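Glycoside hydrolase family 16 protein (Bacteroides ovatus, PDB 7KR6) probably hydrolyses internal beta-glucosidic bonds of mixed-linkage beta-glucans, as an endo-glucanase of glycoside hydrolase family 16. Local coordinates at residues 40-45 / 267-272; 111-116 / 196-201; 116-121 / 262-267. The protein carries 1 engineered substitution. All coordinates share one frame; numbering follows the deposited sequence.

Contact 1 of 3, residues 40-45 / 267-272; sequences DDFNFF and DWVKIL
Asp40 and Val269 form an antiparallel hydrogen-bonded pair, the last rung before the chain turns off. Two backbone bonds join them, Asp40 N to Val269 O at 2.9 Å and Val269 N to Asp40 O at 3.1 Å. The second acceptor, Asp40 O, also takes a CA-H...O contact from Trp268 CA at 3.2 Å. Pairing stops one residue on, where Asp41 O and Asp267 O, both acceptors, stand 3.0 Å apart. The chain is turned away by an Asx turn: Asp40 OD1 accepts from Phe42 N at 2.8 Å, met on its anti side and 33° out of the carboxylate plane, while Asp40 OD2 is held by Trp50 NE1. Strand 38-40 thus lies along one edge of strand 261-271, the last strand in sequence of the family 16 beta-sandwich, whose other edge here pairs with strand 112-117. Apolar contact comes from the Phe42 ring, placed with CG anti to the carbonyl carbon (chi1 -70°). Its CE2 meets Val269 CG1 at 3.8 Å, its edge points at the Asp267-Trp268 peptide, and Asp40 CG lies above one face, toward the rim. Trp50 touches both Phe42 and Val269.

Contact 2 of 3, residues 111-116 / 196-201; sequences KIEASI and YHTYSL
Glu113 and Ser200 sit opposite each other in a non-hydrogen-bonded pair, and their side chains show how a polar link can be built across two antiparallel strands. Starting at the backbone, Glu113 CB lies 4.0 Å from Tyr199 O. The next atom, CG, is set beside the backbone N by chi1 (-58°) and comes within 3.3 Å of Ser200 OG. The chain then runs on extended from CG through CD, still alongside the serine, to OE2, which accepts from Ser200 OG at 2.7 Å. That hydroxyl arrives on the anti side of the oxygen, 23° out of the carboxylate plane. OE2 has a second partner in Lys111 NZ, a salt bridge with a weak hydrogen bond at 3.3 Å, and the methyl Thr198 CG2 packs nearby. Further along the same face, a water joins Ser115 OG (2.7 Å) to Thr198 OG1 (2.8 Å).

These alternate with three hydrogen-bonded pairs, Ile112 with Leu201, Ala114 with Tyr199 and Ile116 with His197, each closed by two N-H...O bonds. Their side chains project from the other face, toward the interior between the layers of the beta-sandwich. There Ile112 CG2 meets Leu201 CB at 3.8 Å, an end covered by Ile147 and Met131. Ile116, crossing the Tyr199 side chain at about a right angle, brings CD1 to 3.8 Å from Tyr199 CD2, and Phe129 and Met148 cover this end. The two faces therefore differ in chemistry. One is mainly apolar, with polar groups toward the His197 end, where a water links Tyr199 OH to Ile116 O and Asp213 and Asp193 bind the imidazole. On the other, a water serves Ser115 and Thr198, while Ser200 and Lys111 serve the carboxylate, and the lysine would probably help to keep Glu113 ionised.

Contact 3 of 3, residues 116-121 / 262-267; sequences IKLPKT and VNMYID
Lys117 and Tyr265 carry one face of this contact, Ile116 with Met264 and Ile266 the other. The inner face is the closed one. Ile116 sends its branches to separate partners: CG2 reaches Met264 CE at 4.1 Å, and CG1 runs side by side with Ile266 CG1, also at 4.1 Å. Leu118 CD2 joins them against Met264 CG, and Pro127 and Met148 help to enclose the group. The outer face, by contrast, is partly exposed. There the Lys117 chain bends at chi3 (107°) and lays CE 3.5 Å from Tyr265 CD2, before NZ continues to a salt bridge with Asp77. Asn263 ND2 gives a nearly straight bond to Tyr265 OH at 2.9 Å; Asn263 OD1 is itself bonded to Thr86.

Backbone pairing is short, with Lys117 N to Tyr265 O at 2.9 Å and Tyr265 N to Lys117 O at 3.0 Å. Past it the contact slackens: Pro119 CD meets Asn263 O at 3.5 Å, but Pro119 CB stays 4.4 Å from Val262 CB. Such a pairing, oily within and with mixed polar and aromatic side chains outside, is that of the outer layer of a family 16 beta-sandwich, packed behind the strands that carry the glycan-contacting residues Trp126, Glu144 and Asp146.

How the contacts relate
The three contacts together illustrate how one sandwich layer is assembled from distant pieces of chain. Contacts 1 and 3 share strand 261-271, meeting at Asp267; contacts 2 and 3 share strand 112-117, meeting at Ile116. Ser115 O to Asp267 N, at 2.8 Å and probably a hydrogen bond, ties the two strands at the junction. Contact 2 is the most buried and has the longest ladder, with separate polar and apolar faces. Contact 3, partly buried, carries that division on until the pairing ends at Lys117, shortly before a proline. Contact 1, also partly buried, lies farther from the chain's centre and has a single bridge between its two segments, with an Asx turn and one aromatic ring beside it.

Contact 1 of 3, residues 40-45 / 267-272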
loop_
_atom_site.group_PDB
_atom_site.type_symbol
_atom_site.label_atom_id
_atom_site.label_comp_id
_atom_site.label_asym_id
_atom_site.label_seq_id
_atom_site.Cartn_x
_atom_site.Cartn_y
_atom_site.Cartn_z
ATOM N N ASP A 40 24.985 -17.075 9.227
ATOM C CA ASP A 40 25.041 -16.793 10.671
ATOM C C ASP A 40 24.027 -17.709 11.337
ATOM O O ASP A 40 22.848 -17.541 11.125
ATOM C CB ASP A 40 24.818 -15.331 10.998
ATOM C CG ASP A 40 25.331 -14.931 12.364
ATOM O OD1 ASP A 40 25.430 -15.831 13.275
ATOM O OD2 ASP A 40 25.632 -13.740 12.534
ATOM N N ASP A 41 24.513 -18.650 12.132
ATOM C CA ASP A 41 23.668 -19.584 12.924
ATOM C C ASP A 41 23.299 -18.936 14.261
ATOM O O ASP A 41 22.604 -19.585 15.018
ATOM C CB ASP A 41 24.370 -20.916 13.195
ATOM C CG ASP A 41 24.292 -21.879 12.028
ATOM O OD1 ASP A 41 23.220 -22.048 11.494
ATOM O OD2 ASP A 41 25.348 -22.404 11.624
ATOM N N PHE A 42 23.805 -17.747 14.594
ATOM C CA PHE A 42 23.501 -17.024 15.841
ATOM C C PHE A 42 23.842 -17.880 17.068
ATOM O O PHE A 42 23.076 -17.906 18.015
ATOM C CB PHE A 42 22.029 -16.574 15.804
ATOM C CG PHE A 42 21.827 -15.482 14.789
ATOM C CD1 PHE A 42 22.433 -14.237 14.931
ATOM C CD2 PHE A 42 20.982 -15.666 13.717
ATOM C CE1 PHE A 42 22.290 -13.248 13.964
ATOM C CE2 PHE A 42 20.834 -14.669 12.763
ATOM C CZ PHE A 42 21.472 -13.460 12.892
ATOM N N ASN A 43 25.038 -18.479 17.084
ATOM C CA ASN A 43 25.563 -19.093 18.326
ATOM C C ASN A 43 26.088 -17.992 19.240
ATOM O O ASN A 43 26.296 -18.241 20.433
ATOM C CB ASN A 43 26.638 -20.106 17.995
ATOM C CG ASN A 43 26.071 -21.320 17.308
ATOM O OD1 ASN A 43 25.004 -21.799 17.666
ATOM N ND2 ASN A 43 26.761 -21.812 16.311
ATOM N N PHE A 44 26.352 -16.814 18.681
ATOM C CA PHE A 44 26.772 -15.600 19.396
ATOM C C PHE A 44 26.440 -14.405 18.511
ATOM O O PHE A 44 26.127 -14.596 17.324
ATOM C CB PHE A 44 28.277 -15.635 19.736
ATOM C CG PHE A 44 29.209 -15.556 18.566
ATOM C CD1 PHE A 44 29.376 -16.656 17.765
ATOM C CD2 PHE A 44 29.909 -14.390 18.281
ATOM C CE1 PHE A 44 30.223 -16.628 16.667
ATOM C CE2 PHE A 44 30.706 -14.341 17.147
ATOM C CZ PHE A 44 30.876 -15.464 16.363
ATOM N N PHE A 45 26.474 -13.235 19.120
ATOM C CA PHE A 45 26.253 -11.938 18.442
ATOM C C PHE A 45 27.599 -11.490 17.881
ATOM O O PHE A 45 28.493 -11.031 18.636
ATOM C CB PHE A 45 25.668 -10.893 19.364
ATOM C CG PHE A 45 25.246 -9.667 18.604
ATOM C CD1 PHE A 45 24.068 -9.694 17.873
ATOM C CD2 PHE A 45 26.044 -8.540 18.547
ATOM C CE1 PHE A 45 23.675 -8.580 17.159
ATOM C CE2 PHE A 45 25.658 -7.443 17.801
ATOM C CZ PHE A 45 24.464 -7.472 17.115
ATOM N N ASP A 267 16.684 -17.903 13.865
ATOM C CA ASP A 267 17.540 -19.101 14.134
ATOM C C ASP A 267 18.798 -18.981 13.291
ATOM O O ASP A 267 19.889 -19.396 13.769
ATOM C CB ASP A 267 16.823 -20.384 13.764
ATOM C CG ASP A 267 17.494 -21.658 14.256
ATOM O OD1 ASP A 267 18.501 -21.524 14.983
ATOM O OD2 ASP A 267 16.993 -22.735 13.924
ATOM N N TRP A 268 18.670 -18.447 12.094
ATOM C CA TRP A 268 19.804 -18.385 11.134
ATOM C C TRP A 268 19.414 -17.493 9.972
ATOM O O TRP A 268 18.224 -17.264 9.712
ATOM C CB TRP A 268 20.258 -19.778 10.647
ATOM C CG TRP A 268 19.205 -20.678 10.085
ATOM C CD1 TRP A 268 18.639 -21.756 10.718
ATOM C CD2 TRP A 268 18.608 -20.635 8.782
ATOM N NE1 TRP A 268 17.753 -22.374 9.893
ATOM C CE2 TRP A 268 17.734 -21.732 8.691
ATOM C CE3 TRP A 268 18.757 -19.804 7.667
ATOM C CZ2 TRP A 268 16.959 -21.998 7.567
ATOM C CZ3 TRP A 268 17.989 -20.059 6.552
ATOM C CH2 TRP A 268 17.100 -21.132 6.507
ATOM N N VAL A 269 20.428 -16.947 9.332
ATOM C CA VAL A 269 20.291 -16.234 8.041
ATOM C C VAL A 269 21.439 -16.715 7.170
ATOM O O VAL A 269 22.548 -16.956 7.692
ATOM C CB VAL A 269 20.217 -14.708 8.226
ATOM C CG1 VAL A 269 21.376 -14.123 9.009
ATOM C CG2 VAL A 269 20.030 -13.984 6.886
ATOM N N LYS A 270 21.165 -16.910 5.904
ATOM C CA LYS A 270 22.235 -17.338 4.972
ATOM C C LYS A 270 22.077 -16.670 3.615
ATOM O O LYS A 270 20.956 -16.405 3.158
ATOM C CB LYS A 270 22.306 -18.863 4.927
ATOM C CG LYS A 270 21.148 -19.565 4.272
ATOM C CD LYS A 270 21.290 -21.069 4.317
ATOM C CE LYS A 270 20.103 -21.789 3.720
ATOM N NZ LYS A 270 19.975 -23.154 4.279
ATOM N N ILE A 271 23.217 -16.484 2.954
ATOM C CA ILE A 271 23.276 -15.972 1.570
ATOM C C ILE A 271 23.881 -17.093 0.732
ATOM O O ILE A 271 24.981 -17.580 1.098
ATOM C CB ILE A 271 24.098 -14.676 1.478
ATOM C CG1 ILE A 271 23.671 -13.658 2.542
ATOM C CG2 ILE A 271 23.988 -14.111 0.073
ATOM C CD1 ILE A 271 24.519 -12.414 2.632
ATOM N N LEU A 272 23.213 -17.488 -0.335
ATOM C CA LEU A 272 23.697 -18.610 -1.178
ATOM C C LEU A 272 24.483 -17.987 -2.328
ATOM O O LEU A 272 24.033 -18.021 -3.465
ATOM C CB LEU A 272 22.522 -19.445 -1.680
ATOM C CG LEU A 272 21.604 -20.041 -0.616
ATOM C CD1 LEU A 272 20.703 -21.092 -1.237
ATOM C CD2 LEU A 272 22.382 -20.651 0.529
ATOM O OXT LEU A 272 25.550 -17.406 -2.120
HETATM O O HOH W 1 21.312 -22.258 13.161
#

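Contact 2 of 3, residues 111-116 / 196-201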
loop_
_atom_site.group_PDB
_atom_site.type_symbol
_atom_site.label_atom_id
_atom_site.label_comp_id
_atom_site.label_asym_id
_atom_site.label_seq_id
_atom_site.Cartn_x
_atom_site.Cartn_y
_atom_site.Cartn_z
ATOM N N LYS A 111 20.534 -15.363 -3.534
ATOM C CA LYS A 111 19.380 -15.755 -2.690
ATOM C C LYS A 111 19.727 -15.539 -1.228
ATOM O O LYS A 111 20.812 -15.986 -0.782
ATOM C CB LYS A 111 19.043 -17.206 -2.958
ATOM C CG LYS A 111 17.773 -17.682 -2.269
ATOM C CD LYS A 111 17.438 -19.137 -2.528
ATOM C CE LYS A 111 15.997 -19.407 -2.187
ATOM N NZ LYS A 111 15.677 -20.842 -2.323
ATOM N N ILE A 112 18.833 -14.891 -0.463
ATOM C CA ILE A 112 19.006 -14.759 0.992
ATOM C C ILE A 112 17.799 -15.445 1.653
ATOM O O ILE A 112 16.666 -15.377 1.086
ATOM C CB ILE A 112 19.187 -13.308 1.461
ATOM C CG1 ILE A 112 19.362 -13.256 2.982
ATOM C CG2 ILE A 112 18.066 -12.450 0.926
ATOM C CD1 ILE A 112 19.692 -11.916 3.528
ATOM N N GLU A 113 18.058 -16.185 2.721
ATOM C CA GLU A 113 17.019 -16.895 3.480
ATOM C C GLU A 113 17.260 -16.697 4.971
ATOM O O GLU A 113 18.420 -16.635 5.428
ATOM C CB GLU A 113 17.025 -18.396 3.204
ATOM C CG GLU A 113 16.829 -18.727 1.754
ATOM C CD GLU A 113 16.548 -20.189 1.512
ATOM O OE1 GLU A 113 17.421 -21.000 1.900
ATOM O OE2 GLU A 113 15.476 -20.510 0.980
ATOM N N ALA A 114 16.172 -16.608 5.728
ATOM C CA ALA A 114 16.237 -16.587 7.193
ATOM C C ALA A 114 15.094 -17.423 7.748
ATOM O O ALA A 114 14.010 -17.421 7.149
ATOM C CB ALA A 114 16.205 -15.197 7.729
ATOM N N SER A 115 15.357 -18.054 8.878
ATOM C CA SER A 115 14.382 -18.867 9.640
ATOM C C SER A 115 13.957 -18.060 10.868
ATOM O O SER A 115 14.821 -17.696 11.721
ATOM C CB SER A 115 14.961 -20.217 10.010
ATOM O OG SER A 115 14.054 -20.977 10.792
ATOM N N ILE A 116 12.667 -17.730 10.921
ATOM C CA ILE A 116 12.127 -16.745 11.882
ATOM C C ILE A 116 10.878 -17.318 12.538
ATOM O O ILE A 116 9.975 -17.785 11.820
ATOM C CB ILE A 116 11.813 -15.406 11.185
ATOM C CG1 ILE A 116 13.024 -14.873 10.414
ATOM C CG2 ILE A 116 11.328 -14.380 12.178
ATOM C CD1 ILE A 116 12.733 -13.617 9.607
ATOM N N TYR A 196 9.201 -21.966 13.599
ATOM C CA TYR A 196 10.077 -21.192 12.687
ATOM C C TYR A 196 9.581 -21.412 11.273
ATOM O O TYR A 196 9.132 -22.512 10.911
ATOM C CB TYR A 196 11.536 -21.618 12.858
ATOM C CG TYR A 196 12.112 -21.136 14.160
ATOM C CD1 TYR A 196 11.855 -21.792 15.362
ATOM C CD2 TYR A 196 12.920 -20.020 14.212
ATOM C CE1 TYR A 196 12.389 -21.329 16.558
ATOM C CE2 TYR A 196 13.373 -19.489 15.419
ATOM C CZ TYR A 196 13.161 -20.188 16.598
ATOM O OH TYR A 196 13.638 -19.713 17.775
ATOM N N HIS A 197 9.648 -20.359 10.463
ATOM C CA HIS A 197 9.309 -20.395 9.022
ATOM C C HIS A 197 10.449 -19.751 8.227
ATOM O O HIS A 197 11.167 -18.906 8.770
ATOM C CB HIS A 197 7.958 -19.712 8.751
ATOM C CG HIS A 197 6.827 -20.341 9.499
ATOM N ND1 HIS A 197 6.055 -21.347 8.952
ATOM C CD2 HIS A 197 6.372 -20.117 10.749
ATOM C CE1 HIS A 197 5.160 -21.723 9.849
ATOM N NE2 HIS A 197 5.341 -21.007 10.975
ATOM N N THR A 198 10.636 -20.199 7.010
ATOM C CA THR A 198 11.754 -19.753 6.168
ATOM C C THR A 198 11.223 -18.654 5.245
ATOM O O THR A 198 10.231 -18.894 4.498
ATOM C CB THR A 198 12.349 -20.895 5.352
ATOM O OG1 THR A 198 12.844 -21.812 6.332
ATOM C CG2 THR A 198 13.487 -20.431 4.474
ATOM N N TYR A 199 11.879 -17.510 5.271
ATOM C CA TYR A 199 11.578 -16.345 4.414
ATOM C C TYR A 199 12.759 -16.246 3.449
ATOM O O TYR A 199 13.874 -16.128 3.937
ATOM C CB TYR A 199 11.365 -15.084 5.272
ATOM C CG TYR A 199 10.224 -15.266 6.243
ATOM C CD1 TYR A 199 8.952 -14.983 5.820
ATOM C CD2 TYR A 199 10.392 -15.798 7.516
ATOM C CE1 TYR A 199 7.861 -15.184 6.638
ATOM C CE2 TYR A 199 9.305 -16.033 8.350
ATOM C CZ TYR A 199 8.038 -15.706 7.902
ATOM O OH TYR A 199 6.935 -15.881 8.700
ATOM N N SER A 200 12.473 -16.299 2.148
ATOM C CA SER A 200 13.505 -16.328 1.082
ATOM C C SER A 200 13.291 -15.174 0.112
ATOM O O SER A 200 12.149 -14.864 -0.248
ATOM C CB SER A 200 13.451 -17.629 0.361
ATOM O OG SER A 200 13.536 -18.708 1.293
ATOM N N LEU A 201 14.392 -14.598 -0.351
ATOM C CA LEU A 201 14.385 -13.623 -1.453
ATOM C C LEU A 201 15.353 -14.106 -2.516
ATOM O O LEU A 201 16.555 -14.243 -2.187
ATOM C CB LEU A 201 14.832 -12.249 -0.962
ATOM C CG LEU A 201 15.002 -11.222 -2.077
ATOM C CD1 LEU A 201 13.671 -10.750 -2.625
ATOM C CD2 LEU A 201 15.799 -10.052 -1.608
HETATM O O HOH W 2 12.356 -22.138 9.116
HETATM O O HOH W 3 7.375 -16.901 11.197
#

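Contact 3 of 3, residues 116-121 / 262-267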
loop_
_atom_site.group_PDB
_atom_site.type_symbol
_atom_site.label_atom_id
_atom_site.label_comp_id
_atom_site.label_asym_id
_atom_site.label_seq_id
_atom_site.Cartn_x
_atom_site.Cartn_y
_atom_site.Cartn_z
ATOM N N ILE A 116 12.667 -17.730 10.921
ATOM C CA ILE A 116 12.127 -16.745 11.882
ATOM C C ILE A 116 10.878 -17.318 12.538
ATOM O O ILE A 116 9.975 -17.785 11.820
ATOM C CB ILE A 116 11.813 -15.406 11.185
ATOM C CG1 ILE A 116 13.024 -14.873 10.414
ATOM C CG2 ILE A 116 11.328 -14.380 12.178
ATOM C CD1 ILE A 116 12.733 -13.617 9.607
ATOM N N LYS A 117 10.821 -17.120 13.842
ATOM C CA LYS A 117 9.639 -17.381 14.684
ATOM C C LYS A 117 9.115 -16.026 15.133
ATOM O O LYS A 117 9.854 -15.254 15.732
ATOM C CB LYS A 117 10.000 -18.266 15.878
ATOM C CG LYS A 117 8.765 -18.606 16.711
ATOM C CD LYS A 117 9.022 -19.802 17.592
ATOM C CE LYS A 117 9.181 -19.425 19.031
ATOM N NZ LYS A 117 9.704 -20.574 19.810
ATOM N N LEU A 118 7.834 -15.790 14.875
ATOM C CA LEU A 118 7.198 -14.469 15.063
ATOM C C LEU A 118 6.228 -14.579 16.232
ATOM O O LEU A 118 5.529 -15.580 16.377
ATOM C CB LEU A 118 6.466 -14.066 13.782
ATOM C CG LEU A 118 7.361 -13.709 12.612
ATOM C CD1 LEU A 118 6.546 -13.447 11.355
ATOM C CD2 LEU A 118 8.267 -12.535 12.975
ATOM N N PRO A 119 6.115 -13.497 17.020
ATOM C CA PRO A 119 5.069 -13.359 18.029
ATOM C C PRO A 119 3.731 -13.145 17.300
ATOM O O PRO A 119 3.669 -12.742 16.130
ATOM C CB PRO A 119 5.443 -12.075 18.770
ATOM C CG PRO A 119 6.101 -11.263 17.698
ATOM C CD PRO A 119 6.857 -12.251 16.835
ATOM N N LYS A 120 2.640 -13.398 18.010
ATOM C CA LYS A 120 1.321 -12.871 17.599
ATOM C C LYS A 120 1.383 -11.350 17.503
ATOM O O LYS A 120 1.669 -10.675 18.499
ATOM C CB LYS A 120 0.271 -13.438 18.559
ATOM C CG LYS A 120 0.092 -14.931 18.323
ATOM C CD LYS A 120 -1.042 -15.556 19.039
ATOM C CE LYS A 120 -0.899 -17.063 19.062
ATOM N NZ LYS A 120 -1.022 -17.671 17.719
ATOM N N THR A 121 1.102 -10.809 16.321
ATOM C CA THR A 121 1.286 -9.366 16.064
ATOM C C THR A 121 0.031 -8.576 16.411
ATOM O O THR A 121 0.150 -7.326 16.576
ATOM C CB THR A 121 1.689 -9.107 14.609
ATOM O OG1 THR A 121 0.737 -9.667 13.686
ATOM C CG2 THR A 121 3.074 -9.642 14.349
ATOM N N VAL A 262 7.624 -9.536 24.632
ATOM C CA VAL A 262 7.385 -10.480 23.502
ATOM C C VAL A 262 8.677 -10.552 22.677
ATOM O O VAL A 262 9.311 -9.540 22.465
ATOM C CB VAL A 262 6.191 -10.097 22.600
ATOM C CG1 VAL A 262 4.901 -9.973 23.413
ATOM C CG2 VAL A 262 6.440 -8.830 21.818
ATOM N N ASN A 263 8.955 -11.732 22.176
ATOM C CA ASN A 263 10.194 -12.033 21.418
ATOM C C ASN A 263 9.912 -12.345 19.957
ATOM O O ASN A 263 8.920 -12.990 19.618
ATOM C CB ASN A 263 10.894 -13.252 21.983
ATOM C CG ASN A 263 11.511 -12.990 23.340
ATOM O OD1 ASN A 263 11.767 -11.842 23.696
ATOM N ND2 ASN A 263 11.777 -14.068 24.074
ATOM N N MET A 264 10.794 -11.861 19.102
ATOM C CA MET A 264 10.951 -12.352 17.725
ATOM C C MET A 264 12.294 -13.091 17.686
ATOM O O MET A 264 13.258 -12.566 18.222
ATOM C CB MET A 264 10.954 -11.154 16.784
ATOM C CG MET A 264 11.412 -11.418 15.395
ATOM S SD MET A 264 11.322 -9.843 14.462
ATOM C CE MET A 264 11.872 -10.346 12.850
ATOM N N TYR A 265 12.318 -14.271 17.091
ATOM C CA TYR A 265 13.496 -15.169 17.085
ATOM C C TYR A 265 13.977 -15.428 15.663
ATOM O O TYR A 265 13.188 -15.815 14.766
ATOM C CB TYR A 265 13.128 -16.512 17.698
ATOM C CG TYR A 265 12.552 -16.483 19.096
ATOM C CD1 TYR A 265 13.373 -16.506 20.204
ATOM C CD2 TYR A 265 11.180 -16.506 19.313
ATOM C CE1 TYR A 265 12.853 -16.514 21.486
ATOM C CE2 TYR A 265 10.647 -16.518 20.589
ATOM C CZ TYR A 265 11.491 -16.574 21.680
ATOM O OH TYR A 265 10.967 -16.575 22.946
ATOM N N ILE A 266 15.294 -15.286 15.428
ATOM C CA ILE A 266 15.932 -15.616 14.123
ATOM C C ILE A 266 16.961 -16.729 14.396
ATOM O O ILE A 266 17.931 -16.483 15.126
ATOM C CB ILE A 266 16.546 -14.396 13.415
ATOM C CG1 ILE A 266 15.548 -13.251 13.206
ATOM C CG2 ILE A 266 17.103 -14.808 12.078
ATOM C CD1 ILE A 266 15.357 -12.316 14.378
ATOM N N ASP A 267 16.684 -17.903 13.865
ATOM C CA ASP A 267 17.540 -19.101 14.134
ATOM C C ASP A 267 18.798 -18.981 13.291
ATOM O O ASP A 267 19.889 -19.396 13.769
ATOM C CB ASP A 267 16.823 -20.384 13.764
ATOM C CG ASP A 267 17.494 -21.658 14.256
ATOM O OD1 ASP A 267 18.501 -21.524 14.983
ATOM O OD2 ASP A 267 16.993 -22.735 13.924
#